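Local coordinates for uncharacterized protein SP1917 (Streptococcus pneumoniae, PDB 3C9P), which is of unknown function, a small, mostly helical bacterial protein of the DUF2200 family, at residues 36-39 against 40-44; 43-46 against 47-50; 56-59 against 60-63; 93-96 against 97-100; 102-105 against 106-110. All blocks are in the same frame, centred on the assembly; numbering follows the deposited sequence. Where two conformers were deposited one is given.

Contact 1 of 5, residues 36-39 against 40-44; sequences QVTS and WLTGY
Residues 36-39 and 40-44 run as the last turns of helix 31-42 and its exit, bonded from Trp40 N to Gln36 O, Leu41 N to Val37 O and Thr42 N to Thr38 O. Gly43 N still reaches Ser39 O at 2.9 Å, but Gly43 itself breaks the helical path with a positive phi of 88°, a backbone shape that suits glycine. Two hydroxyls finish the helix end. The OG1 of Thr42, set between its own N and carbonyl carbon (chi1 61°), swings back to donate to Thr38 O at 2.8 Å. It comes in above the carbonyl plane, from the face opposite Thr42 N, and so that oxygen is gripped by two donors. The same OG1 accepts from Tyr44 N, an ST turn that carries the chain round the glycine. One turn back, Ser39 OG donates to Tyr44 O at 2.6 Å, lying in the carbonyl plane and pinning the departing loop against the helix. The indole of Trp40 leads away from all this, with Val37 O near the plane of its ring at one edge. Val37 packs on Leu102 and Leu106 of helix 91-107, Thr38 and Leu41 meet Leu99 of that helix, and Trp40 lies against Leu116 and Tyr119 of helix 112-119, while Tyr44 stacks on Phe62 of helix 59-64.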
loop_
_atom_site.group_PDB
_atom_site.type_symbol
_atom_site.label_atom_id
_atom_site.label_comp_id
_atom_site.label_asym_id
_atom_site.label_seq_id
_atom_site.Cartn_x
_atom_site.Cartn_y
_atom_site.Cartn_z
ATOM N N GLN A 36 0.007 -5.868 7.313
ATOM C CA GLN A 36 0.850 -5.141 8.272
ATOM C C GLN A 36 1.386 -3.823 7.681
ATOM O O GLN A 36 1.299 -2.777 8.312
ATOM C CB GLN A 36 1.977 -6.055 8.807
ATOM C CG GLN A 36 1.454 -7.134 9.821
ATOM C CD GLN A 36 2.422 -8.291 10.104
ATOM O OE1 GLN A 36 3.457 -8.458 9.440
ATOM N NE2 GLN A 36 2.066 -9.120 11.091
ATOM N N VAL A 37 1.940 -3.865 6.470
ATOM C CA VAL A 37 2.466 -2.606 5.868
ATOM C C VAL A 37 1.327 -1.651 5.447
ATOM O O VAL A 37 1.488 -0.436 5.507
ATOM C CB VAL A 37 3.497 -2.811 4.680
ATOM C CG1 VAL A 37 4.705 -3.725 5.119
ATOM C CG2 VAL A 37 2.805 -3.368 3.420
ATOM N N THR A 38 0.177 -2.196 5.051
ATOM C CA THR A 38 -0.969 -1.365 4.691
ATOM C C THR A 38 -1.474 -0.637 5.951
ATOM O O THR A 38 -1.733 0.570 5.918
ATOM C CB THR A 38 -2.100 -2.204 4.066
ATOM O OG1 THR A 38 -1.591 -2.881 2.905
ATOM C CG2 THR A 38 -3.291 -1.312 3.670
ATOM N N SER A 39 -1.645 -1.386 7.030
ATOM C CA SER A 39 -2.037 -0.824 8.331
ATOM C C SER A 39 -1.063 0.281 8.810
ATOM O O SER A 39 -1.477 1.358 9.232
ATOM C CB SER A 39 -2.078 -1.946 9.365
ATOM O OG SER A 39 -2.406 -1.423 10.653
ATOM N N TRP A 40 0.231 0.001 8.723
ATOM C CA TRP A 40 1.258 0.976 9.093
ATOM C C TRP A 40 1.118 2.281 8.306
ATOM O O TRP A 40 1.084 3.367 8.881
ATOM C CB TRP A 40 2.649 0.363 8.887
ATOM C CG TRP A 40 3.753 1.325 9.198
ATOM C CD1 TRP A 40 4.235 1.674 10.421
ATOM C CD2 TRP A 40 4.505 2.057 8.248
ATOM N NE1 TRP A 40 5.254 2.580 10.290
ATOM C CE2 TRP A 40 5.445 2.823 8.958
ATOM C CE3 TRP A 40 4.504 2.102 6.847
ATOM C CZ2 TRP A 40 6.350 3.658 8.328
ATOM C CZ3 TRP A 40 5.399 2.951 6.216
ATOM C CH2 TRP A 40 6.329 3.693 6.957
ATOM N N LEU A 41 0.989 2.161 6.993
ATOM C CA LEU A 41 0.901 3.325 6.114
ATOM C C LEU A 41 -0.323 4.188 6.362
ATOM O O LEU A 41 -0.221 5.425 6.446
ATOM C CB LEU A 41 0.901 2.886 4.633
ATOM C CG LEU A 41 0.634 3.998 3.631
ATOM C CD1 LEU A 41 1.809 5.027 3.630
ATOM C CD2 LEU A 41 0.445 3.416 2.234
ATOM N N THR A 42 -1.476 3.537 6.468
ATOM C CA THR A 42 -2.755 4.237 6.441
ATOM C C THR A 42 -3.342 4.542 7.823
ATOM O O THR A 42 -4.186 5.417 7.943
ATOM C CB THR A 42 -3.788 3.397 5.676
ATOM O OG1 THR A 42 -3.942 2.167 6.370
ATOM C CG2 THR A 42 -3.323 3.119 4.222
ATOM N N GLY A 43 -2.925 3.819 8.857
ATOM C CA GLY A 43 -3.544 3.957 10.177
ATOM C C GLY A 43 -4.761 3.055 10.396
ATOM O O GLY A 43 -5.268 2.969 11.507
ATOM N N TYR A 44 -5.245 2.392 9.344
ATOM C CA TYR A 44 -6.287 1.356 9.483
ATOM C C TYR A 44 -5.737 0.210 10.329
ATOM O O TYR A 44 -4.566 -0.157 10.162
ATOM C CB TYR A 44 -6.608 0.754 8.123
ATOM C CG TYR A 44 -7.549 1.545 7.246
ATOM C CD1 TYR A 44 -8.853 1.830 7.645
ATOM C CD2 TYR A 44 -7.147 1.940 5.970
ATOM C CE1 TYR A 44 -9.734 2.543 6.783
ATOM C CE2 TYR A 44 -7.997 2.633 5.122
ATOM C CZ TYR A 44 -9.285 2.940 5.536
ATOM O OH TYR A 44 -10.117 3.599 4.649
#

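Contact 2 of 5, residues 43-46 against 47-50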
loop_
_atom_site.group_PDB
_atom_site.type_symbol
_atom_site.label_atom_id
_atom_site.label_comp_id
_atom_site.label_asym_id
_atom_site.label_seq_id
_atom_site.Cartn_x
_atom_site.Cartn_y
_atom_site.Cartn_z
ATOM N N GLY A 43 -2.925 3.819 8.857
ATOM C CA GLY A 43 -3.544 3.957 10.177
ATOM C C GLY A 43 -4.761 3.055 10.396
ATOM O O GLY A 43 -5.268 2.969 11.507
ATOM N N TYR A 44 -5.245 2.392 9.344
ATOM C CA TYR A 44 -6.287 1.356 9.483
ATOM C C TYR A 44 -5.737 0.210 10.329
ATOM O O TYR A 44 -4.566 -0.157 10.162
ATOM C CB TYR A 44 -6.608 0.754 8.123
ATOM C CG TYR A 44 -7.549 1.545 7.246
ATOM C CD1 TYR A 44 -8.853 1.830 7.645
ATOM C CD2 TYR A 44 -7.147 1.940 5.970
ATOM C CE1 TYR A 44 -9.734 2.543 6.783
ATOM C CE2 TYR A 44 -7.997 2.633 5.122
ATOM C CZ TYR A 44 -9.285 2.940 5.536
ATOM O OH TYR A 44 -10.117 3.599 4.649
ATOM N N GLU A 45 -6.574 -0.343 11.213
ATOM C CA GLU A 45 -6.254 -1.586 11.937
ATOM C C GLU A 45 -6.287 -2.711 10.910
ATOM O O GLU A 45 -7.004 -2.615 9.933
ATOM C CB GLU A 45 -7.276 -1.878 13.044
ATOM C CG GLU A 45 -7.292 -0.873 14.214
ATOM C CD GLU A 45 -5.912 -0.625 14.843
ATOM O OE1 GLU A 45 -5.169 -1.598 15.093
ATOM O OE2 GLU A 45 -5.559 0.564 15.083
ATOM N N VAL A 46 -5.474 -3.746 11.089
ATOM C CA VAL A 46 -5.526 -4.885 10.174
ATOM C C VAL A 46 -6.966 -5.390 10.041
ATOM O O VAL A 46 -7.407 -5.723 8.932
ATOM C CB VAL A 46 -4.587 -6.019 10.652
ATOM C CG1 VAL A 46 -4.880 -7.361 9.896
ATOM C CG2 VAL A 46 -3.151 -5.564 10.481
ATOM N N SER A 47 -7.710 -5.408 11.151
ATOM C CA SER A 47 -9.087 -5.908 11.106
ATOM C C SER A 47 -9.973 -5.013 10.238
ATOM O O SER A 47 -10.914 -5.514 9.617
ATOM C CB SER A 47 -9.710 -6.066 12.499
ATOM O OG SER A 47 -9.663 -4.828 13.211
ATOM N N ASP A 48 -9.676 -3.702 10.229
ATOM C CA ASP A 48 -10.339 -2.737 9.340
ATOM C C ASP A 48 -10.076 -3.074 7.874
ATOM O O ASP A 48 -10.989 -3.093 7.038
ATOM C CB ASP A 48 -9.812 -1.322 9.605
ATOM C CG ASP A 48 -10.260 -0.760 10.945
ATOM O OD1 ASP A 48 -11.280 -1.223 11.474
ATOM O OD2 ASP A 48 -9.584 0.177 11.440
ATOM N N VAL A 49 -8.816 -3.326 7.554
ATOM C CA VAL A 49 -8.445 -3.680 6.174
ATOM C C VAL A 49 -9.207 -4.942 5.721
ATOM O O VAL A 49 -9.831 -4.960 4.644
ATOM C CB VAL A 49 -6.935 -3.893 6.049
ATOM C CG1 VAL A 49 -6.559 -4.349 4.624
ATOM C CG2 VAL A 49 -6.153 -2.591 6.459
ATOM N N LEU A 50 -9.207 -5.970 6.573
ATOM C CA LEU A 50 -9.902 -7.217 6.271
ATOM C C LEU A 50 -11.414 -7.039 6.154
ATOM O O LEU A 50 -12.047 -7.674 5.314
ATOM C CB LEU A 50 -9.555 -8.292 7.327
ATOM C CG LEU A 50 -8.086 -8.732 7.298
ATOM C CD1 LEU A 50 -7.865 -9.832 8.290
ATOM C CD2 LEU A 50 -7.637 -9.178 5.894
#
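Glu45 holds the N-cap position of helix 46-52, and Asp48, three residues on, turns its carboxylate back to the Glu45 backbone, which makes one half of a capping box. Asp48 OD2 accepts from Glu45 N at 3.1 Å, the donor standing above the carboxylate plane. The placement follows from Asp48 CG lying anti to its own carbonyl carbon (chi1 -70°), which aims the acid at the start of the helix. Glu45 O takes Val49 N at 3.1 Å, nearly along the C=O axis, and a weaker, strongly bent bond from Asp48 N; Val46 O accepts Leu50 N in the next step. Beside these polar links, Tyr44 crosses Asp48 at about a right angle, its CD1 resting 3.8 Å from Asp48 CB. Tyr44 CB meets the CG2 branch of Val49, also at 3.8 Å, and Val46 CG1 runs alongside Leu50 CD1 with a looser 4.2 Å approach. Val49 continues inward onto Phe13 and Tyr17 of helix 13-26, whereas Val46 leans on His35 and Ser39 of helix 31-42. The side chains of Glu45 and Asp48 point the same way, yet Glu45 OE2 stays 5.4 Å from Asp48 OD2. The Asp48 carboxylate, near the N-H groups of the first turn, is probably favoured by the helix dipole, while Glu45 carries its own away.

Contact 3 of 5, residues 56-59 against 60-63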
loop_
_atom_site.group_PDB
_atom_site.type_symbol
_atom_site.label_atom_id
_atom_site.label_comp_id
_atom_site.label_asym_id
_atom_site.label_seq_id
_atom_site.Cartn_x
_atom_site.Cartn_y
_atom_site.Cartn_z
ATOM N N ASP A 56 -18.150 -3.064 -0.768
ATOM C CA ASP A 56 -17.967 -2.734 -2.187
ATOM C C ASP A 56 -17.241 -1.409 -2.390
ATOM O O ASP A 56 -17.210 -0.845 -3.496
ATOM C CB ASP A 56 -19.279 -2.819 -2.963
ATOM C CG ASP A 56 -19.666 -4.247 -3.283
ATOM O OD1 ASP A 56 -18.904 -4.944 -4.024
ATOM O OD2 ASP A 56 -20.736 -4.669 -2.796
ATOM N N VAL A 57 -16.565 -0.959 -1.336
ATOM C CA VAL A 57 -15.760 0.267 -1.365
ATOM C C VAL A 57 -14.742 0.225 -2.519
ATOM O O VAL A 57 -14.223 -0.842 -2.851
ATOM C CB VAL A 57 -15.044 0.472 0.008
ATOM C CG1 VAL A 57 -14.058 -0.637 0.279
ATOM C CG2 VAL A 57 -14.357 1.856 0.123
ATOM N N THR A 58 -14.485 1.376 -3.135
ATOM C CA THR A 58 -13.485 1.461 -4.193
ATOM C C THR A 58 -12.106 1.595 -3.597
ATOM O O THR A 58 -11.941 1.998 -2.424
ATOM C CB THR A 58 -13.707 2.649 -5.145
ATOM O OG1 THR A 58 -13.515 3.881 -4.436
ATOM C CG2 THR A 58 -15.131 2.584 -5.793
ATOM N N TYR A 59 -11.114 1.242 -4.400
ATOM C CA TYR A 59 -9.718 1.399 -3.993
ATOM C C TYR A 59 -9.429 2.851 -3.631
ATOM O O TYR A 59 -8.774 3.133 -2.611
ATOM C CB TYR A 59 -8.780 0.913 -5.120
ATOM C CG TYR A 59 -7.391 0.515 -4.641
ATOM C CD1 TYR A 59 -7.215 -0.506 -3.695
ATOM C CD2 TYR A 59 -6.254 1.152 -5.155
ATOM C CE1 TYR A 59 -5.924 -0.898 -3.271
ATOM C CE2 TYR A 59 -4.975 0.801 -4.716
ATOM C CZ TYR A 59 -4.818 -0.220 -3.788
ATOM O OH TYR A 59 -3.564 -0.554 -3.365
ATOM N N GLY A 60 -9.950 3.780 -4.434
ATOM C CA GLY A 60 -9.734 5.202 -4.157
ATOM C C GLY A 60 -10.354 5.595 -2.818
ATOM O O GLY A 60 -9.745 6.320 -2.017
ATOM N N ASP A 61 -11.570 5.131 -2.581
ATOM C CA ASP A 61 -12.274 5.500 -1.353
ATOM C C ASP A 61 -11.630 4.903 -0.084
ATOM O O ASP A 61 -11.692 5.520 0.988
ATOM C CB ASP A 61 -13.736 5.139 -1.460
ATOM C CG ASP A 61 -14.554 6.200 -2.212
ATOM O OD1 ASP A 61 -14.043 7.319 -2.511
ATOM O OD2 ASP A 61 -15.730 5.910 -2.493
ATOM N N PHE A 62 -11.012 3.729 -0.213
ATOM C CA PHE A 62 -10.173 3.154 0.863
ATOM C C PHE A 62 -9.046 4.115 1.291
ATOM O O PHE A 62 -8.890 4.428 2.481
ATOM C CB PHE A 62 -9.599 1.801 0.421
ATOM C CG PHE A 62 -8.705 1.153 1.440
ATOM C CD1 PHE A 62 -9.238 0.389 2.471
ATOM C CD2 PHE A 62 -7.337 1.313 1.368
ATOM C CE1 PHE A 62 -8.398 -0.231 3.417
ATOM C CE2 PHE A 62 -6.483 0.699 2.319
ATOM C CZ PHE A 62 -7.033 -0.074 3.331
ATOM N N PHE A 63 -8.273 4.581 0.315
ATOM C CA PHE A 63 -7.242 5.594 0.557
ATOM C C PHE A 63 -7.755 6.966 0.980
ATOM O O PHE A 63 -7.127 7.603 1.837
ATOM C CB PHE A 63 -6.280 5.693 -0.638
ATOM C CG PHE A 63 -5.310 4.579 -0.674
ATOM C CD1 PHE A 63 -5.657 3.364 -1.217
ATOM C CD2 PHE A 63 -4.058 4.719 -0.081
ATOM C CE1 PHE A 63 -4.733 2.274 -1.231
ATOM C CE2 PHE A 63 -3.140 3.648 -0.098
ATOM C CZ PHE A 63 -3.493 2.430 -0.667
HETATM O O HOH W 1 -16.621 3.399 -2.376
#
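Phe63 turns the edge of its ring to the face of Tyr59, an edge-to-face pair with centroids 5.2 Å apart and planes at 62°. The touching atom is Phe63 CE1, which stands 3.6 Å from Tyr59 CZ, over the phenol's face and offset toward its rim. The two side chains lie side by side and point the same way, although they leave the backbone differently: Tyr59 CG is anti to its N (chi1 -157°), Phe63 CG anti to its carbonyl carbon (chi1 -77°). The edge of Phe63 also takes Tyr59 O near its plane, with Phe63 CD1 at 3.4 Å from that oxygen. Both rings press on Leu99 of helix 91-107, Tyr59 also reaches Val16 and Leu20 of helix 13-26, and Phe62 stacks on Phe13. All this stands on the first turn of helix 59-64, whose N-cap is Thr58. Its OG1 accepts from Asp61 N at 3.0 Å, and Phe62 N follows to Thr58 O. On the flank, Val57 sends its CG2 branch against Asp61 CB at 3.7 Å. Asp61 passes obliquely by the capping hydroxyl, bringing CB to 3.2 Å from Thr58 OG1. Its two oxygens part company: a water joins Asp61 OD2 to Thr58 N across the cap, and Asp61 OD1 pairs with Arg64 in a salt bridge.

Contact 4 of 5, residues 93-96 against 97-100. With EDO (1,2-ethanediol), chain B.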
loop_
_atom_site.group_PDB
_atom_site.type_symbol
_atom_site.label_atom_id
_atom_site.label_comp_id
_atom_site.label_asym_id
_atom_site.label_seq_id
_atom_site.Cartn_x
_atom_site.Cartn_y
_atom_site.Cartn_z
HETATM N N MSE A 93 -3.030 9.328 -5.743
HETATM C CA MSE A 93 -2.146 8.401 -6.441
HETATM C C MSE A 93 -0.800 8.258 -5.681
HETATM O O MSE A 93 -0.186 7.193 -5.674
HETATM C CB MSE A 93 -1.899 8.859 -7.874
HETATM C CG MSE A 93 -1.149 7.835 -8.769
HETATM SE SE MSE A 93 -2.115 6.106 -8.883
HETATM C CE MSE A 93 -3.400 6.596 -10.266
ATOM N N GLN A 94 -0.324 9.344 -5.078
ATOM C CA GLN A 94 0.959 9.282 -4.391
ATOM C C GLN A 94 0.927 8.297 -3.208
ATOM O O GLN A 94 1.866 7.522 -3.054
ATOM C CB GLN A 94 1.451 10.684 -4.014
ATOM C CG GLN A 94 2.840 10.728 -3.452
ATOM C CD GLN A 94 3.296 12.149 -3.130
ATOM O OE1 GLN A 94 2.675 12.854 -2.335
ATOM N NE2 GLN A 94 4.392 12.563 -3.738
ATOM N N GLU A 95 -0.149 8.296 -2.413
ATOM C CA GLU A 95 -0.313 7.342 -1.291
ATOM C C GLU A 95 -0.447 5.911 -1.813
ATOM O O GLU A 95 0.094 4.974 -1.228
ATOM C CB GLU A 95 -1.538 7.688 -0.417
ATOM C CG GLU A 95 -1.559 9.129 0.173
ATOM C CD GLU A 95 -0.335 9.481 1.033
ATOM O OE1 GLU A 95 0.594 8.660 1.155
ATOM O OE2 GLU A 95 -0.314 10.598 1.600
ATOM N N ILE A 96 -1.178 5.756 -2.914
ATOM C CA ILE A 96 -1.377 4.447 -3.541
ATOM C C ILE A 96 -0.022 3.884 -3.978
ATOM O O ILE A 96 0.272 2.704 -3.757
ATOM C CB ILE A 96 -2.354 4.548 -4.737
ATOM C CG1 ILE A 96 -3.796 4.698 -4.209
ATOM C CG2 ILE A 96 -2.192 3.358 -5.731
ATOM C CD1 ILE A 96 -4.908 5.000 -5.299
ATOM N N ARG A 97 0.797 4.729 -4.599
ATOM C CA ARG A 97 2.102 4.294 -5.088
ATOM C C ARG A 97 3.063 4.041 -3.938
ATOM O O ARG A 97 3.926 3.185 -4.055
ATOM C CB ARG A 97 2.692 5.288 -6.088
ATOM C CG ARG A 97 1.923 5.342 -7.426
ATOM C CD ARG A 97 2.011 3.980 -8.144
ATOM N NE ARG A 97 1.417 4.027 -9.476
ATOM C CZ ARG A 97 0.400 3.272 -9.884
ATOM N NH1 ARG A 97 -0.164 2.399 -9.074
ATOM N NH2 ARG A 97 -0.047 3.390 -11.124
ATOM N N ARG A 98 2.905 4.752 -2.823
ATOM C CA ARG A 98 3.723 4.425 -1.634
ATOM C C ARG A 98 3.390 3.020 -1.128
ATOM O O ARG A 98 4.306 2.250 -0.792
ATOM C CB ARG A 98 3.547 5.457 -0.517
ATOM C CG ARG A 98 4.192 6.788 -0.805
ATOM C CD ARG A 98 3.820 7.818 0.247
ATOM N NE ARG A 98 4.550 9.064 0.001
ATOM C CZ ARG A 98 4.088 10.291 0.204
ATOM N NH1 ARG A 98 2.854 10.500 0.646
ATOM N NH2 ARG A 98 4.877 11.323 -0.047
ATOM N N LEU A 99 2.107 2.657 -1.107
ATOM C CA LEU A 99 1.777 1.238 -0.790
ATOM C C LEU A 99 2.393 0.238 -1.787
ATOM O O LEU A 99 2.934 -0.817 -1.392
ATOM C CB LEU A 99 0.267 0.994 -0.622
ATOM C CG LEU A 99 -0.079 -0.456 -0.214
ATOM C CD1 LEU A 99 0.547 -0.831 1.126
ATOM C CD2 LEU A 99 -1.597 -0.683 -0.201
ATOM N N ASP A 100 2.340 0.573 -3.072
ATOM C CA ASP A 100 2.941 -0.306 -4.087
ATOM C C ASP A 100 4.419 -0.535 -3.816
ATOM O O ASP A 100 4.917 -1.651 -4.041
ATOM C CB ASP A 100 2.777 0.228 -5.500
ATOM C CG ASP A 100 1.328 0.146 -6.011
ATOM O OD1 ASP A 100 0.597 -0.830 -5.735
ATOM O OD2 ASP A 100 0.927 1.072 -6.728
HETATM C C1 EDO B . -1.871 -0.013 -7.937
HETATM O O1 EDO B . -1.124 -0.916 -8.751
HETATM C C2 EDO B . -2.788 -0.829 -7.045
HETATM O O2 EDO B . -2.296 -2.168 -6.985
HETATM O O HOH W 2 4.336 14.036 -0.200
HETATM O O HOH W 3 -1.285 0.417 -4.081
#
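Gln94 and Arg98 lay their flat ends one over the other, amide and guanidinium planes 25° apart. Gln94 runs extended (chi1 -173°, with CG on the far side of CB from N), and its CG stands over the centre of the guanidinium face, 3.9 Å from Arg98 CZ. Arg98, extended from CG to NE, carries its head out beside Glu95, where Arg98 NH1 donates to Glu95 OE1 at 3.0 Å in a salt bridge. OE1 lies in the guanidinium plane, though the donor stands well above the carboxylate plane. Glu95 bends at chi2 to meet it, and its OE2 pairs with Arg73. A water bridges Gln94 OE1 and Arg98 NH2, while Gln94 NE2 donates to Ile85 O. These are i to i+3 and i to i+4 pairings on helix 91-107, whose backbone bonds run on without a break beneath them. On another side of the helix, selenomethionine Met93 bends at chi2 and chi3 to set its SE over the centre of the guanidinium of Arg97, with Met93 SE 3.9 Å from Arg97 CZ. Arg97, bent at chi2, gives NH1 to Asp100 OD2 at 2.9 Å in a second salt bridge, and its NH2 to Ala3 O. A 1,2-ethanediol, probably from the crystallisation liquor, lies at this guanidinium's edge, and a water donates to Ile96 O and, weakly, to Asp100 OD1.

Contact 5 of 5, residues 102-105 against 106-110; sequences LVDW and LAKGK
Trp105 and Lys110 lie side by side, the aliphatic part of the lysine following the indole: Lys110 CG is 3.9 Å from Trp105 CE3, and Lys110 CE approaches the same carbon at 4.0 Å. A bend at chi2 (-66°) turns the lysine chain along the ring. Asp104 and Lys108, one helical turn apart, cross with Lys108 NZ 3.4 Å from Asp104 OD1 in a long salt bridge and weakly bonded to OD2. Lys110 is brought back to Trp105 by a Schellman motif that ends helix 91-107. Lys110 N donates to Trp105 O at 3.1 Å, and inside that span Gly109 N donates to Leu106 O at 3.0 Å. Gly109 is the C-prime residue, its phi of 101° reversing the chain so that Lys110 comes back alongside Trp105. Just before the turn, Lys108 N still reaches Asp104 O and Ala107 N reaches Val103 O, regular helical bonds. Leu106 packs on Ser33 and Val34 of helix 31-42, and Val103 on Leu20 and Val24 of helix 13-26. Further out, Trp105 NE1 is bonded to Tyr119 OH, and Lys118 makes a cation-pi contact with the indole, both on helix 112-119.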
loop_
_atom_site.group_PDB
_atom_site.type_symbol
_atom_site.label_atom_id
_atom_site.label_comp_id
_atom_site.label_asym_id
_atom_site.label_seq_id
_atom_site.Cartn_x
_atom_site.Cartn_y
_atom_site.Cartn_z
ATOM N N LEU A 102 5.925 -0.385 -0.813
ATOM C CA LEU A 102 6.055 -1.251 0.370
ATOM C C LEU A 102 5.828 -2.725 0.005
ATOM O O LEU A 102 6.531 -3.608 0.493
ATOM C CB LEU A 102 5.090 -0.828 1.500
ATOM C CG LEU A 102 5.211 0.622 2.006
ATOM C CD1 LEU A 102 4.102 0.978 3.048
ATOM C CD2 LEU A 102 6.601 0.845 2.614
ATOM N N VAL A 103 4.857 -2.961 -0.875
ATOM C CA VAL A 103 4.507 -4.290 -1.327
ATOM C C VAL A 103 5.609 -4.815 -2.240
ATOM O O VAL A 103 5.910 -6.009 -2.226
ATOM C CB VAL A 103 3.139 -4.305 -2.055
ATOM C CG1 VAL A 103 2.879 -5.650 -2.673
ATOM C CG2 VAL A 103 2.022 -4.032 -1.034
ATOM N N ASP A 104 6.221 -3.926 -3.017
ATOM C CA ASP A 104 7.382 -4.358 -3.826
ATOM C C ASP A 104 8.510 -4.901 -2.949
ATOM O O ASP A 104 9.080 -5.952 -3.269
ATOM C CB ASP A 104 7.876 -3.252 -4.730
ATOM C CG ASP A 104 8.725 -3.790 -5.888
ATOM O OD1 ASP A 104 8.343 -4.804 -6.525
ATOM O OD2 ASP A 104 9.775 -3.179 -6.140
ATOM N N TRP A 105 8.805 -4.235 -1.829
ATOM C CA TRP A 105 9.772 -4.789 -0.870
ATOM C C TRP A 105 9.384 -6.196 -0.408
ATOM O O TRP A 105 10.235 -7.058 -0.331
ATOM C CB TRP A 105 9.990 -3.889 0.355
ATOM C CG TRP A 105 10.756 -2.633 0.074
ATOM C CD1 TRP A 105 10.281 -1.341 0.179
ATOM C CD2 TRP A 105 12.127 -2.526 -0.338
ATOM N NE1 TRP A 105 11.275 -0.447 -0.148
ATOM C CE2 TRP A 105 12.415 -1.141 -0.477
ATOM C CE3 TRP A 105 13.139 -3.462 -0.616
ATOM C CZ2 TRP A 105 13.673 -0.668 -0.874
ATOM C CZ3 TRP A 105 14.411 -2.988 -1.028
ATOM C CH2 TRP A 105 14.661 -1.593 -1.151
ATOM N N LEU A 106 8.108 -6.412 -0.085
ATOM C CA LEU A 106 7.636 -7.749 0.305
ATOM C C LEU A 106 7.821 -8.804 -0.805
ATOM O O LEU A 106 8.240 -9.944 -0.512
ATOM C CB LEU A 106 6.177 -7.706 0.792
ATOM C CG LEU A 106 5.858 -6.722 1.925
ATOM C CD1 LEU A 106 4.365 -6.729 2.254
ATOM C CD2 LEU A 106 6.672 -7.043 3.157
ATOM N N ALA A 107 7.505 -8.439 -2.056
ATOM C CA ALA A 107 7.658 -9.343 -3.209
ATOM C C ALA A 107 9.120 -9.656 -3.432
ATOM O O ALA A 107 9.483 -10.723 -3.951
ATOM C CB ALA A 107 7.058 -8.738 -4.460
ATOM N N LYS A 108 9.963 -8.722 -3.004
ATOM C CA LYS A 108 11.388 -8.888 -3.067
ATOM C C LYS A 108 12.002 -9.554 -1.823
ATOM O O LYS A 108 13.222 -9.623 -1.700
ATOM C CB LYS A 108 12.040 -7.546 -3.380
ATOM C CG LYS A 108 12.357 -7.468 -4.820
ATOM C CD LYS A 108 12.046 -6.166 -5.454
ATOM C CE LYS A 108 11.063 -6.457 -6.544
ATOM N NZ LYS A 108 11.398 -5.715 -7.761
ATOM N N GLY A 109 11.165 -10.046 -0.910
ATOM C CA GLY A 109 11.662 -10.939 0.146
ATOM C C GLY A 109 11.879 -10.300 1.514
ATOM O O GLY A 109 12.339 -10.958 2.454
ATOM N N LYS A 110 11.546 -9.030 1.660
ATOM C CA LYS A 110 11.597 -8.417 2.999
ATOM C C LYS A 110 10.417 -8.850 3.871
ATOM O O LYS A 110 9.299 -9.087 3.391
ATOM C CB LYS A 110 11.623 -6.883 2.917
ATOM C CG LYS A 110 12.736 -6.316 2.062
ATOM C CD LYS A 110 14.094 -6.603 2.662
ATOM C CE LYS A 110 15.166 -5.772 1.974
ATOM N NZ LYS A 110 16.521 -6.362 2.220
#

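Contact 4 is the buried one, on the first half of helix 91-107; contact 5 closes the same helix nearer the surface. Contacts 1 and 2 share Gly43 and Tyr44, so the end of helix 31-42 leads straight into the start of helix 46-52, and contact 2 is the most exposed of the five. Contact 3 starts helix 59-64, and contact 4 touches both contact 1 and contact 3 through its Leu99. Helix ends dominate contacts 1, 2, 3 and 5, through hydroxyl and carboxylate bonds to the backbone and through glycine turns, whereas contact 4 relies on salt bridges and on guanidinium groups covered by a glutamine and a selenomethionine. Contacts 3 and 5 lie on opposite sides of the chain's centre.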